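PDB 3ZHC: phytase from Citrobacter braakii, which belongs to branch 2 of the histidine phosphatase superfamily, enzymes in which a central mixed beta sheet is packed among helices. Local coordinates for residues A106-T111 and L319-H324; R42-F47 and P60-P65; W368-F373 and K395-L400; L277-P282 and N327-S332. The protein carries 2 engineered substitutions. All blocks are in the same frame, centred on the assembly; numbering follows the deposited sequence.

Contacts 1 and 3 belong to the same mixed beta sheet, their centres about 20 Å apart: contact 1 joins two parallel strands, 105-109 and 318-323, and contact 3 two antiparallel ones, 366-375 and 394-398. Contact 4 packs the end of helix 260-280 on helix 325-335, which directly follows strand 318-323, so contacts 1 and 4 alternate along the chain. Contact 4 also touches contact 3, where F373 CZ lies 3.8 Å from L328 CD1. Contact 2 comes first in sequence and closes before the others open. It pairs two loops about 33 Å from contact 3, centre to centre, on the opposite side of the chain's centre. Contact 1 thus joins distant parts of the chain, while contacts 2 and 3 close short excursions.

Contact 1: A106-T111 and L319-H324; sequences AVIADT and LFIAGH
A106 to A109 run parallel to L319 to A322 in one-to-one register, the axes of the two short strands 4.7 Å apart at their closest and inclined by 14°. F320 gives its N-H to A106 O and takes that of I108 on its own carbonyl. A322 N donates to I108 O at 2.8 Å, and A322 O in turn accepts from D110 N. One face of the pair carries A106, I108, L319 and I321. There the CD1 methyls of I108 and L319 meet at 4.0 Å, and L319 and I321 also pack on helix 282-301. On the other face V107 CG1 comes to the edge of the F320 ring, 4.0 Å from CD2, the two side chains lying side by side, while F320 also stacks with F122 of helix 113-126. Just beyond, the A109 and A322 methyls face each other, CB to CB 4.1 Å. Both strands belong to the sheet of the histidine phosphatase fold; beyond A109 the chain enters a loop, and beyond G323 H324 stands at the N-cap of helix 325-335. G323 and H324 begin the GHD sequence familiar in branch 2, and the H324 ring meets that of H39 from the RHG sequence. H324 NE2 donates to D110 OD2 at 2.7 Å, the oxygen lying in the imidazole plane and approached on its anti side. The carboxylate stands 80° from the ring. With CG swung anti to the backbone N (chi1 -169°), D110 reaches across to the histidine, while its OD1 takes the N-H of T111 at 2.8 Å.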
loop_
_atom_site.group_PDB
_atom_site.type_symbol
_atom_site.label_atom_id
_atom_site.label_comp_id
_atom_site.label_asym_id
_atom_site.label_seq_id
_atom_site.Cartn_x
_atom_site.Cartn_y
_atom_site.Cartn_z
ATOM N N ALA B 106 16.407 27.620 -16.153
ATOM C CA ALA B 106 17.620 27.556 -15.348
ATOM C C ALA B 106 17.731 26.144 -14.748
ATOM O O ALA B 106 16.720 25.532 -14.410
ATOM C CB ALA B 106 17.603 28.597 -14.272
ATOM N N VAL B 107 18.956 25.638 -14.632
ATOM C CA VAL B 107 19.210 24.309 -14.049
ATOM C C VAL B 107 20.271 24.392 -12.950
ATOM O O VAL B 107 21.298 25.035 -13.129
ATOM C CB VAL B 107 19.630 23.287 -15.123
ATOM C CG1 VAL B 107 20.045 21.931 -14.478
ATOM C CG2 VAL B 107 18.508 23.088 -16.113
ATOM N N ILE B 108 19.986 23.741 -11.818
ATOM C CA ILE B 108 20.911 23.605 -10.697
ATOM C C ILE B 108 21.162 22.123 -10.467
ATOM O O ILE B 108 20.225 21.331 -10.485
ATOM C CB ILE B 108 20.335 24.178 -9.403
ATOM C CG1 ILE B 108 20.103 25.693 -9.530
ATOM C CG2 ILE B 108 21.266 23.870 -8.215
ATOM C CD1 ILE B 108 19.325 26.273 -8.386
ATOM N N ALA B 109 22.424 21.758 -10.248
ATOM C CA ALA B 109 22.804 20.387 -9.955
ATOM C C ALA B 109 23.732 20.331 -8.755
ATOM O O ALA B 109 24.533 21.277 -8.512
ATOM C CB ALA B 109 23.475 19.741 -11.180
ATOM N N ASP B 110 23.638 19.227 -8.002
ATOM C CA ASP B 110 24.549 18.964 -6.917
ATOM C C ASP B 110 25.939 18.645 -7.581
ATOM O O ASP B 110 26.009 18.366 -8.777
ATOM C CB ASP B 110 24.013 17.825 -6.042
ATOM C CG ASP B 110 24.758 17.659 -4.724
ATOM O OD1 ASP B 110 25.683 18.457 -4.379
ATOM O OD2 ASP B 110 24.416 16.710 -4.019
ATOM N N THR B 111 27.018 18.691 -6.793
ATOM C CA THR B 111 28.404 18.564 -7.335
ATOM C C THR B 111 28.794 17.167 -7.881
ATOM O O THR B 111 29.858 17.025 -8.491
ATOM C CB THR B 111 29.433 19.004 -6.284
ATOM O OG1 THR B 111 29.273 18.216 -5.110
ATOM C CG2 THR B 111 29.219 20.472 -5.922
ATOM N N LEU B 319 12.576 25.990 -13.387
ATOM C CA LEU B 319 13.798 25.792 -12.611
ATOM C C LEU B 319 13.859 24.286 -12.364
ATOM O O LEU B 319 12.990 23.746 -11.687
ATOM C CB LEU B 319 13.762 26.573 -11.294
ATOM C CG LEU B 319 14.918 26.383 -10.297
ATOM C CD1 LEU B 319 16.239 26.872 -10.861
ATOM C CD2 LEU B 319 14.624 27.077 -8.945
ATOM N N PHE B 320 14.870 23.616 -12.922
ATOM C CA PHE B 320 15.063 22.162 -12.762
ATOM C C PHE B 320 16.221 21.963 -11.814
ATOM O O PHE B 320 17.305 22.494 -12.051
ATOM C CB PHE B 320 15.336 21.521 -14.118
ATOM C CG PHE B 320 15.555 20.026 -14.067
ATOM C CD1 PHE B 320 14.473 19.148 -14.153
ATOM C CD2 PHE B 320 16.860 19.491 -13.936
ATOM C CE1 PHE B 320 14.669 17.752 -14.108
ATOM C CE2 PHE B 320 17.064 18.086 -13.890
ATOM C CZ PHE B 320 15.972 17.224 -13.980
ATOM N N ILE B 321 15.998 21.203 -10.735
ATOM C CA ILE B 321 17.012 20.971 -9.694
ATOM C C ILE B 321 17.321 19.460 -9.612
ATOM O O ILE B 321 16.436 18.667 -9.285
ATOM C CB ILE B 321 16.577 21.526 -8.319
ATOM C CG1 ILE B 321 16.180 23.009 -8.425
ATOM C CG2 ILE B 321 17.705 21.356 -7.274
ATOM C CD1 ILE B 321 15.860 23.670 -7.084
ATOM N N ALA B 322 18.577 19.095 -9.919
ATOM C CA ALA B 322 19.049 17.697 -9.911
ATOM C C ALA B 322 19.691 17.336 -8.560
ATOM O O ALA B 322 20.795 17.803 -8.224
ATOM C CB ALA B 322 20.030 17.449 -11.050
ATOM N N GLY B 323 18.983 16.502 -7.806
ATOM C CA GLY B 323 19.429 16.013 -6.522
ATOM C C GLY B 323 19.373 14.501 -6.469
ATOM O O GLY B 323 19.589 13.826 -7.482
ATOM N N HIS B 324 19.070 13.982 -5.269
ATOM C CA HIS B 324 19.079 12.554 -4.972
ATOM C C HIS B 324 17.765 12.091 -4.390
ATOM O O HIS B 324 16.860 12.919 -4.076
ATOM C CB HIS B 324 20.202 12.281 -3.974
ATOM C CG HIS B 324 21.485 12.970 -4.322
ATOM N ND1 HIS B 324 22.426 12.406 -5.145
ATOM C CD2 HIS B 324 21.976 14.183 -3.967
ATOM C CE1 HIS B 324 23.444 13.230 -5.283
ATOM N NE2 HIS B 324 23.200 14.317 -4.582
#

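Contact 2: R42-F47 and P60-P65; sequences RAPTKF and PQWDVP. With FMT (formic acid), chain R; FMT (formic acid), chain O.
A43 and P44 form a ridge laid over one face of the W62 indole. The proline supplies one bump: its CD sits 3.3 Å from the centroid of the five-membered ring of W62 and only 8° off the ring normal, a close CH-pi contact. A43 CA lies over the six-membered ring in the same way, 3.9 Å from the centroid but further off the normal. The A43 methyl drops into a hollow walled by W62 CE3, V64 CG2 and P65 O, with A43 CB 3.7 Å from V64 CG2. R42, A43 and P44 end the RHGxRxP signature of branch 2 histidine phosphatases, so the indole, from the loop before helix 71-90, packs directly on that signature. The R42 side chain sets off away from W62, though R42 O lies 3.6 Å from W62 CZ3. Its NH1 donates to A43 O at 2.9 Å and also to O2 of a formic acid molecule, probably from the crystallisation liquor, whose O2 receives T45 N as well. Further along, the Q61 chain, bent at chi2 (-57°), carries its amide across the end of the F47 ring, with NE2 3.8 Å from F47 CZ and the planes 57° apart; NE2 is hydrogen-bonded to W59 O.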
loop_
_atom_site.group_PDB
_atom_site.type_symbol
_atom_site.label_atom_id
_atom_site.label_comp_id
_atom_site.label_asym_id
_atom_site.label_seq_id
_atom_site.Cartn_x
_atom_site.Cartn_y
_atom_site.Cartn_z
ATOM N N ARG B 42 21.924 4.974 -12.214
ATOM C CA ARG B 42 23.339 4.971 -11.881
ATOM C C ARG B 42 23.797 3.600 -11.477
ATOM O O ARG B 42 22.982 2.725 -11.178
ATOM C CB ARG B 42 23.608 5.933 -10.710
ATOM C CG ARG B 42 22.743 5.662 -9.447
ATOM C CD ARG B 42 23.371 6.185 -8.194
ATOM N NE ARG B 42 22.572 5.868 -6.993
ATOM C CZ ARG B 42 22.544 4.687 -6.358
ATOM N NH1 ARG B 42 23.273 3.621 -6.780
ATOM N NH2 ARG B 42 21.772 4.558 -5.282
ATOM N N ALA B 43 25.113 3.416 -11.453
ATOM C CA ALA B 43 25.719 2.198 -10.947
ATOM C C ALA B 43 25.573 2.192 -9.436
ATOM O O ALA B 43 25.340 3.259 -8.835
ATOM C CB ALA B 43 27.199 2.114 -11.337
ATOM N N PRO B 44 25.696 0.997 -8.800
ATOM C CA PRO B 44 25.639 0.922 -7.358
ATOM C C PRO B 44 26.587 1.903 -6.665
ATOM O O PRO B 44 27.656 2.216 -7.188
ATOM C CB PRO B 44 26.065 -0.522 -7.056
ATOM C CG PRO B 44 25.629 -1.287 -8.234
ATOM C CD PRO B 44 25.755 -0.345 -9.405
ATOM N N THR B 45 26.158 2.367 -5.504
ATOM C CA THR B 45 26.910 3.278 -4.685
ATOM C C THR B 45 28.147 2.621 -4.040
ATOM O O THR B 45 29.118 3.301 -3.753
ATOM C CB THR B 45 25.987 3.890 -3.581
ATOM O OG1 THR B 45 26.651 4.944 -2.945
ATOM C CG2 THR B 45 25.593 2.861 -2.544
ATOM N N LYS B 46 28.097 1.309 -3.817
ATOM C CA LYS B 46 29.204 0.573 -3.208
ATOM C C LYS B 46 29.231 -0.886 -3.623
ATOM O O LYS B 46 28.296 -1.386 -4.235
ATOM C CB LYS B 46 29.128 0.687 -1.682
ATOM C CG LYS B 46 27.823 0.235 -1.065
ATOM C CD LYS B 46 27.801 0.591 0.433
ATOM C CE LYS B 46 26.422 0.540 1.007
ATOM N NZ LYS B 46 26.356 1.192 2.348
ATOM N N PHE B 47 30.323 -1.554 -3.282
ATOM C CA PHE B 47 30.516 -2.969 -3.616
ATOM C C PHE B 47 31.460 -3.548 -2.572
ATOM O O PHE B 47 32.647 -3.441 -2.693
ATOM C CB PHE B 47 31.043 -3.097 -5.056
ATOM C CG PHE B 47 31.136 -4.504 -5.556
ATOM C CD1 PHE B 47 30.080 -5.399 -5.400
ATOM C CD2 PHE B 47 32.274 -4.945 -6.208
ATOM C CE1 PHE B 47 30.170 -6.700 -5.871
ATOM C CE2 PHE B 47 32.358 -6.273 -6.687
ATOM C CZ PHE B 47 31.306 -7.130 -6.515
ATOM N N PRO B 60 26.649 -8.759 -11.029
ATOM C CA PRO B 60 26.986 -8.178 -12.327
ATOM C C PRO B 60 27.772 -6.885 -12.147
ATOM O O PRO B 60 27.478 -6.113 -11.223
ATOM C CB PRO B 60 25.608 -7.860 -12.964
ATOM C CG PRO B 60 24.633 -8.563 -12.195
ATOM C CD PRO B 60 25.190 -8.889 -10.856
ATOM N N GLN B 61 28.748 -6.656 -13.016
ATOM C CA GLN B 61 29.594 -5.473 -12.935
ATOM C C GLN B 61 29.031 -4.373 -13.795
ATOM O O GLN B 61 28.329 -4.635 -14.764
ATOM C CB GLN B 61 31.036 -5.800 -13.373
ATOM C CG GLN B 61 31.699 -6.916 -12.578
ATOM C CD GLN B 61 31.737 -6.639 -11.108
ATOM O OE1 GLN B 61 32.316 -5.657 -10.676
ATOM N NE2 GLN B 61 31.106 -7.513 -10.314
ATOM N N TRP B 62 29.354 -3.137 -13.424
ATOM C CA TRP B 62 28.920 -1.937 -14.134
ATOM C C TRP B 62 30.165 -1.266 -14.687
ATOM O O TRP B 62 31.133 -1.118 -13.955
ATOM C CB TRP B 62 28.195 -1.021 -13.164
ATOM C CG TRP B 62 26.885 -1.567 -12.645
ATOM C CD1 TRP B 62 26.699 -2.665 -11.831
ATOM C CD2 TRP B 62 25.572 -1.032 -12.900
ATOM N NE1 TRP B 62 25.357 -2.842 -11.575
ATOM C CE2 TRP B 62 24.641 -1.860 -12.215
ATOM C CE3 TRP B 62 25.093 0.062 -13.646
ATOM C CZ2 TRP B 62 23.252 -1.619 -12.250
ATOM C CZ3 TRP B 62 23.712 0.307 -13.682
ATOM C CH2 TRP B 62 22.809 -0.531 -12.989
ATOM N N ASP B 63 30.167 -0.850 -15.956
ATOM C CA ASP B 63 31.461 -0.232 -16.542
ATOM C C ASP B 63 31.761 1.211 -16.106
ATOM O O ASP B 63 32.944 1.613 -16.116
ATOM C CB ASP B 63 31.642 -0.438 -18.093
ATOM C CG ASP B 63 30.393 -0.458 -18.825
ATOM O OD1 ASP B 63 29.739 0.600 -18.849
ATOM O OD2 ASP B 63 30.047 -1.538 -19.397
ATOM N N VAL B 64 30.746 1.980 -15.715
ATOM C CA VAL B 64 30.995 3.312 -15.149
ATOM C C VAL B 64 31.399 3.134 -13.682
ATOM O O VAL B 64 31.027 2.144 -13.073
ATOM C CB VAL B 64 29.774 4.263 -15.253
ATOM C CG1 VAL B 64 29.371 4.445 -16.721
ATOM C CG2 VAL B 64 28.591 3.773 -14.392
ATOM N N PRO B 65 32.163 4.091 -13.109
ATOM C CA PRO B 65 32.503 4.014 -11.657
ATOM C C PRO B 65 31.265 3.935 -10.743
ATOM O O PRO B 65 30.182 4.353 -11.145
ATOM C CB PRO B 65 33.257 5.327 -11.398
ATOM C CG PRO B 65 33.741 5.768 -12.741
ATOM C CD PRO B 65 32.775 5.270 -13.756
HETATM C C FMT R . 26.766 -0.122 -16.966
HETATM O O1 FMT R . 27.564 0.820 -16.867
HETATM O O2 FMT R . 27.086 -1.292 -17.225
HETATM C C FMT O . 22.657 1.199 -4.033
HETATM O O1 FMT O . 21.750 1.910 -3.573
HETATM O O2 FMT O . 23.405 1.586 -4.927
#

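Contact 3: W368-F373 and K395-L400; sequences WVQVSF and KVDLKL
F373 and V396 form an antiparallel hydrogen-bonded pair: F373 N donates to V396 O at 2.9 Å, and V396 N returns a bond to F373 O. Next to them S372 and D397 form a non-hydrogen-bonded pair. On the face of V371 and F373 the packing is tight. L398, its CG set beside the backbone N (chi1 -55°), lays CD1 across the neighbouring strand, 3.8 Å from V371 CG1 and 4.1 Å from F373 CB. The other valine branch, CG2, meets L400 CD1 at 3.6 Å, the two side chains crossing at about a right angle. L400 continues into F417 and L420 of helix 414-424, and L398 into W339, so V371, L398 and L400 belong to the interior between sheet and helices. Q61 of the second subunit packs on V396 and L398 and accepts a bond from K399 N, just past the strand. The opposite face is looser and partly exposed. The extended K395 chain passes S372, with CE 3.4 Å from OG, on its way to a salt bridge with E357 and a cation-pi contact with W87. The segments splay apart, crossing at 139°. L398 N still donates to V371 O, but V371 N and L398 O are bridged by a water, which accepts from V371 N at 2.7 Å and donates to L398 O, so that both polar groups are satisfied.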
loop_
_atom_site.group_PDB
_atom_site.type_symbol
_atom_site.label_atom_id
_atom_site.label_comp_id
_atom_site.label_asym_id
_atom_site.label_seq_id
_atom_site.Cartn_x
_atom_site.Cartn_y
_atom_site.Cartn_z
ATOM N N TRP B 368 -2.149 29.863 -7.694
ATOM C CA TRP B 368 -2.339 28.559 -7.056
ATOM C C TRP B 368 -1.168 27.625 -7.373
ATOM O O TRP B 368 -0.552 27.743 -8.432
ATOM C CB TRP B 368 -3.666 27.942 -7.512
ATOM C CG TRP B 368 -4.824 28.909 -7.340
ATOM C CD1 TRP B 368 -5.235 29.864 -8.236
ATOM C CD2 TRP B 368 -5.690 29.026 -6.207
ATOM N NE1 TRP B 368 -6.307 30.560 -7.736
ATOM C CE2 TRP B 368 -6.613 30.071 -6.493
ATOM C CE3 TRP B 368 -5.792 28.347 -4.982
ATOM C CZ2 TRP B 368 -7.623 30.453 -5.590
ATOM C CZ3 TRP B 368 -6.797 28.729 -4.081
ATOM C CH2 TRP B 368 -7.699 29.773 -4.392
ATOM N N VAL B 369 -0.875 26.705 -6.441
ATOM C CA VAL B 369 0.242 25.764 -6.562
ATOM C C VAL B 369 -0.250 24.329 -6.626
ATOM O O VAL B 369 -0.948 23.888 -5.714
ATOM C CB VAL B 369 1.234 25.883 -5.362
ATOM C CG1 VAL B 369 2.399 24.895 -5.522
ATOM C CG2 VAL B 369 1.753 27.285 -5.230
ATOM N N GLN B 370 0.112 23.608 -7.703
ATOM C CA GLN B 370 -0.192 22.175 -7.844
ATOM C C GLN B 370 1.097 21.383 -7.722
ATOM O O GLN B 370 2.126 21.785 -8.285
ATOM C CB GLN B 370 -0.864 21.853 -9.184
ATOM C CG GLN B 370 -1.534 20.464 -9.167
ATOM C CD GLN B 370 -2.306 20.175 -10.403
ATOM O OE1 GLN B 370 -1.772 20.250 -11.509
ATOM N NE2 GLN B 370 -3.590 19.827 -10.240
ATOM N N VAL B 371 1.036 20.261 -6.991
ATOM C CA VAL B 371 2.187 19.405 -6.747
ATOM C C VAL B 371 1.943 18.037 -7.383
ATOM O O VAL B 371 0.895 17.429 -7.167
ATOM C CB VAL B 371 2.478 19.221 -5.238
ATOM C CG1 VAL B 371 3.808 18.452 -5.036
ATOM C CG2 VAL B 371 2.529 20.549 -4.532
ATOM N N SER B 372 2.921 17.567 -8.164
ATOM C CA SER B 372 2.841 16.278 -8.847
ATOM C C SER B 372 4.130 15.505 -8.726
ATOM O O SER B 372 5.176 16.073 -8.411
ATOM C CB SER B 372 2.552 16.495 -10.334
ATOM O OG SER B 372 1.326 17.155 -10.513
ATOM N N PHE B 373 4.050 14.197 -8.971
ATOM C CA PHE B 373 5.251 13.372 -9.092
ATOM C C PHE B 373 5.271 12.774 -10.494
ATOM O O PHE B 373 4.417 11.971 -10.822
ATOM C CB PHE B 373 5.374 12.279 -8.018
ATOM C CG PHE B 373 6.800 11.787 -7.862
ATOM C CD1 PHE B 373 7.307 10.803 -8.689
ATOM C CD2 PHE B 373 7.648 12.353 -6.890
ATOM C CE1 PHE B 373 8.642 10.368 -8.546
ATOM C CE2 PHE B 373 8.974 11.923 -6.749
ATOM C CZ PHE B 373 9.466 10.937 -7.572
ATOM N N LYS B 395 2.378 10.084 -14.003
ATOM C CA LYS B 395 2.122 11.300 -13.232
ATOM C C LYS B 395 1.103 10.981 -12.140
ATOM O O LYS B 395 -0.001 10.476 -12.438
ATOM C CB LYS B 395 1.639 12.429 -14.144
ATOM C CG LYS B 395 1.577 13.801 -13.476
ATOM C CD LYS B 395 1.413 14.945 -14.515
ATOM C CE LYS B 395 1.497 16.355 -13.838
ATOM N NZ LYS B 395 1.561 17.527 -14.819
ATOM N N VAL B 396 1.488 11.256 -10.886
ATOM C CA VAL B 396 0.650 11.063 -9.719
ATOM C C VAL B 396 0.371 12.430 -9.105
ATOM O O VAL B 396 1.303 13.179 -8.801
ATOM C CB VAL B 396 1.319 10.136 -8.669
ATOM C CG1 VAL B 396 0.530 10.132 -7.361
ATOM C CG2 VAL B 396 1.456 8.715 -9.213
ATOM N N ASP B 397 -0.919 12.744 -8.930
ATOM C CA ASP B 397 -1.355 14.005 -8.346
ATOM C C ASP B 397 -1.129 13.937 -6.837
ATOM O O ASP B 397 -1.713 13.088 -6.164
ATOM C CB ASP B 397 -2.841 14.267 -8.675
ATOM C CG ASP B 397 -3.267 15.730 -8.444
ATOM O OD1 ASP B 397 -2.516 16.538 -7.764
ATOM O OD2 ASP B 397 -4.374 16.083 -8.955
ATOM N N LEU B 398 -0.272 14.823 -6.319
ATOM C CA LEU B 398 0.032 14.878 -4.886
ATOM C C LEU B 398 -0.891 15.897 -4.198
ATOM O O LEU B 398 -1.285 16.920 -4.814
ATOM C CB LEU B 398 1.504 15.207 -4.643
ATOM C CG LEU B 398 2.508 14.262 -5.330
ATOM C CD1 LEU B 398 3.888 14.683 -4.995
ATOM C CD2 LEU B 398 2.294 12.787 -4.938
ATOM N N LYS B 399 -1.216 15.608 -2.926
ATOM C CA LYS B 399 -2.131 16.425 -2.132
ATOM C C LYS B 399 -1.417 17.054 -0.919
ATOM O O LYS B 399 -0.926 16.329 -0.027
ATOM C CB LYS B 399 -3.316 15.576 -1.657
ATOM C CG LYS B 399 -4.028 14.746 -2.765
ATOM C CD LYS B 399 -4.557 15.598 -3.912
ATOM C CE LYS B 399 -5.216 14.717 -4.995
ATOM N NZ LYS B 399 -5.732 15.512 -6.159
ATOM N N LEU B 400 -1.358 18.396 -0.895
ATOM C CA LEU B 400 -0.813 19.157 0.225
ATOM C C LEU B 400 -2.026 19.481 1.090
ATOM O O LEU B 400 -2.614 20.559 0.972
ATOM C CB LEU B 400 -0.082 20.434 -0.230
ATOM C CG LEU B 400 1.383 20.339 -0.583
ATOM C CD1 LEU B 400 1.857 21.643 -1.197
ATOM C CD2 LEU B 400 2.194 20.003 0.660
HETATM O O HOH W 1 -1.336 19.383 -6.008
#

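Contact 4: L277-P282 and N327-S332; sequences LLQRTP and NLANLS
The side-chain amides of Q279 and N330 meet at their edges, with their planes 50° apart. N330 ND2 spends its two N-H groups on one residue: one goes to Q279 OE1 at 2.7 Å, in the carbonyl plane and on a lone pair, the other to the main-chain Q279 O at 2.9 Å. Both acceptors lie close to the plane of the asparagine amide. The glutamine is bent at chi2 (-68°), which folds its end back until OE1 and its own carbonyl can share a single nitrogen. The guanidinium of R280 approaches S332 obliquely, NH1 being 3.0 Å from OG, but its firm partner is D276, through a salt bridge, while S332 OG is hydrogen-bonded to L337 O. Between these polar groups A329 packs its methyl 3.5 Å from Q279 CB and 3.9 Å from R280 CG. The contact thus sets the C-terminal turn of helix 260-280, which includes a wider pi-type turn, against the middle of helix 325-335, with helix 282-301 alongside N330 through R288 and A289. Q279 O lies at that helix end, where carbonyls commonly lack main-chain partners; here the buried amide of N330 meets its need while using both of its own hydrogens.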
loop_
_atom_site.group_PDB
_atom_site.type_symbol
_atom_site.label_atom_id
_atom_site.label_comp_id
_atom_site.label_asym_id
_atom_site.label_seq_id
_atom_site.Cartn_x
_atom_site.Cartn_y
_atom_site.Cartn_z
ATOM N N LEU B 277 12.089 5.940 7.414
ATOM C CA LEU B 277 12.695 6.155 8.726
ATOM C C LEU B 277 13.812 7.211 8.707
ATOM O O LEU B 277 13.784 8.163 9.487
ATOM C CB LEU B 277 13.266 4.838 9.292
ATOM C CG LEU B 277 12.281 3.754 9.688
ATOM C CD1 LEU B 277 13.039 2.571 10.249
ATOM C CD2 LEU B 277 11.227 4.270 10.721
ATOM N N LEU B 278 14.783 7.046 7.821
ATOM C CA LEU B 278 15.992 7.919 7.838
ATOM C C LEU B 278 15.856 9.275 7.150
ATOM O O LEU B 278 16.612 10.193 7.488
ATOM C CB LEU B 278 17.218 7.160 7.259
ATOM C CG LEU B 278 17.669 5.892 8.008
ATOM C CD1 LEU B 278 18.922 5.301 7.317
ATOM C CD2 LEU B 278 17.938 6.128 9.518
ATOM N N GLN B 279 14.912 9.412 6.205
ATOM C CA GLN B 279 14.764 10.673 5.423
ATOM C C GLN B 279 13.403 11.367 5.488
ATOM O O GLN B 279 13.340 12.586 5.262
ATOM C CB GLN B 279 15.116 10.403 3.956
ATOM C CG GLN B 279 16.546 9.797 3.735
ATOM C CD GLN B 279 17.694 10.768 4.057
ATOM O OE1 GLN B 279 17.480 11.971 4.307
ATOM N NE2 GLN B 279 18.927 10.246 4.047
ATOM N N ARG B 280 12.316 10.626 5.784
ATOM C CA ARG B 280 10.967 11.249 5.873
ATOM C C ARG B 280 10.520 11.607 7.324
ATOM O O ARG B 280 9.607 12.419 7.497
ATOM C CB ARG B 280 9.904 10.381 5.212
ATOM C CG ARG B 280 10.216 9.948 3.759
ATOM C CD ARG B 280 8.927 9.685 2.911
ATOM N NE ARG B 280 7.847 9.177 3.750
ATOM C CZ ARG B 280 6.717 9.818 4.093
ATOM N NH1 ARG B 280 6.409 11.058 3.652
ATOM N NH2 ARG B 280 5.860 9.188 4.893
ATOM N N THR B 281 11.156 11.012 8.338
ATOM C CA THR B 281 10.883 11.336 9.738
ATOM C C THR B 281 11.043 12.847 9.909
ATOM O O THR B 281 12.142 13.351 9.741
ATOM C CB THR B 281 11.824 10.569 10.686
ATOM O OG1 THR B 281 11.623 9.167 10.502
ATOM C CG2 THR B 281 11.571 10.946 12.183
ATOM N N PRO B 282 9.926 13.580 10.231
ATOM C CA PRO B 282 9.929 15.072 10.274
ATOM C C PRO B 282 11.123 15.713 10.950
ATOM O O PRO B 282 11.631 16.690 10.450
ATOM C CB PRO B 282 8.642 15.391 11.046
ATOM C CG PRO B 282 7.726 14.313 10.650
ATOM C CD PRO B 282 8.578 13.058 10.568
ATOM N N ASN B 327 16.827 13.627 -1.012
ATOM C CA ASN B 327 16.159 14.935 -1.098
ATOM C C ASN B 327 14.663 14.830 -1.378
ATOM O O ASN B 327 13.882 15.557 -0.771
ATOM C CB ASN B 327 16.816 15.828 -2.160
ATOM C CG ASN B 327 18.317 16.021 -1.924
ATOM O OD1 ASN B 327 19.127 15.717 -2.795
ATOM N ND2 ASN B 327 18.680 16.501 -0.746
ATOM N N LEU B 328 14.266 13.933 -2.296
ATOM C CA LEU B 328 12.838 13.689 -2.581
ATOM C C LEU B 328 12.121 13.204 -1.318
ATOM O O LEU B 328 11.006 13.650 -1.018
ATOM C CB LEU B 328 12.634 12.656 -3.701
ATOM C CG LEU B 328 13.159 12.987 -5.115
ATOM C CD1 LEU B 328 12.847 11.842 -6.063
ATOM C CD2 LEU B 328 12.579 14.299 -5.656
ATOM N N ALA B 329 12.774 12.288 -0.588
ATOM C CA ALA B 329 12.230 11.757 0.665
ATOM C C ALA B 329 12.135 12.862 1.754
ATOM O O ALA B 329 11.158 12.900 2.472
ATOM C CB ALA B 329 13.033 10.578 1.144
ATOM N N ASN B 330 13.155 13.742 1.850
ATOM C CA ASN B 330 13.132 14.893 2.806
ATOM C C ASN B 330 11.975 15.828 2.498
ATOM O O ASN B 330 11.276 16.276 3.397
ATOM C CB ASN B 330 14.417 15.725 2.777
ATOM C CG ASN B 330 15.681 14.925 3.084
ATOM O OD1 ASN B 330 16.758 15.281 2.607
ATOM N ND2 ASN B 330 15.557 13.854 3.865
ATOM N N LEU B 331 11.792 16.132 1.212
ATOM C CA LEU B 331 10.686 16.987 0.765
ATOM C C LEU B 331 9.356 16.304 1.047
ATOM O O LEU B 331 8.435 16.931 1.550
ATOM C CB LEU B 331 10.824 17.368 -0.724
ATOM C CG LEU B 331 11.926 18.398 -1.017
ATOM C CD1 LEU B 331 12.257 18.452 -2.512
ATOM C CD2 LEU B 331 11.552 19.786 -0.483
ATOM N N SER B 332 9.267 15.023 0.734
ATOM C CA SER B 332 8.053 14.226 1.003
ATOM C C SER B 332 7.662 14.249 2.493
ATOM O O SER B 332 6.501 14.504 2.839
ATOM C CB SER B 332 8.276 12.802 0.537
ATOM O OG SER B 332 7.243 11.956 0.930
#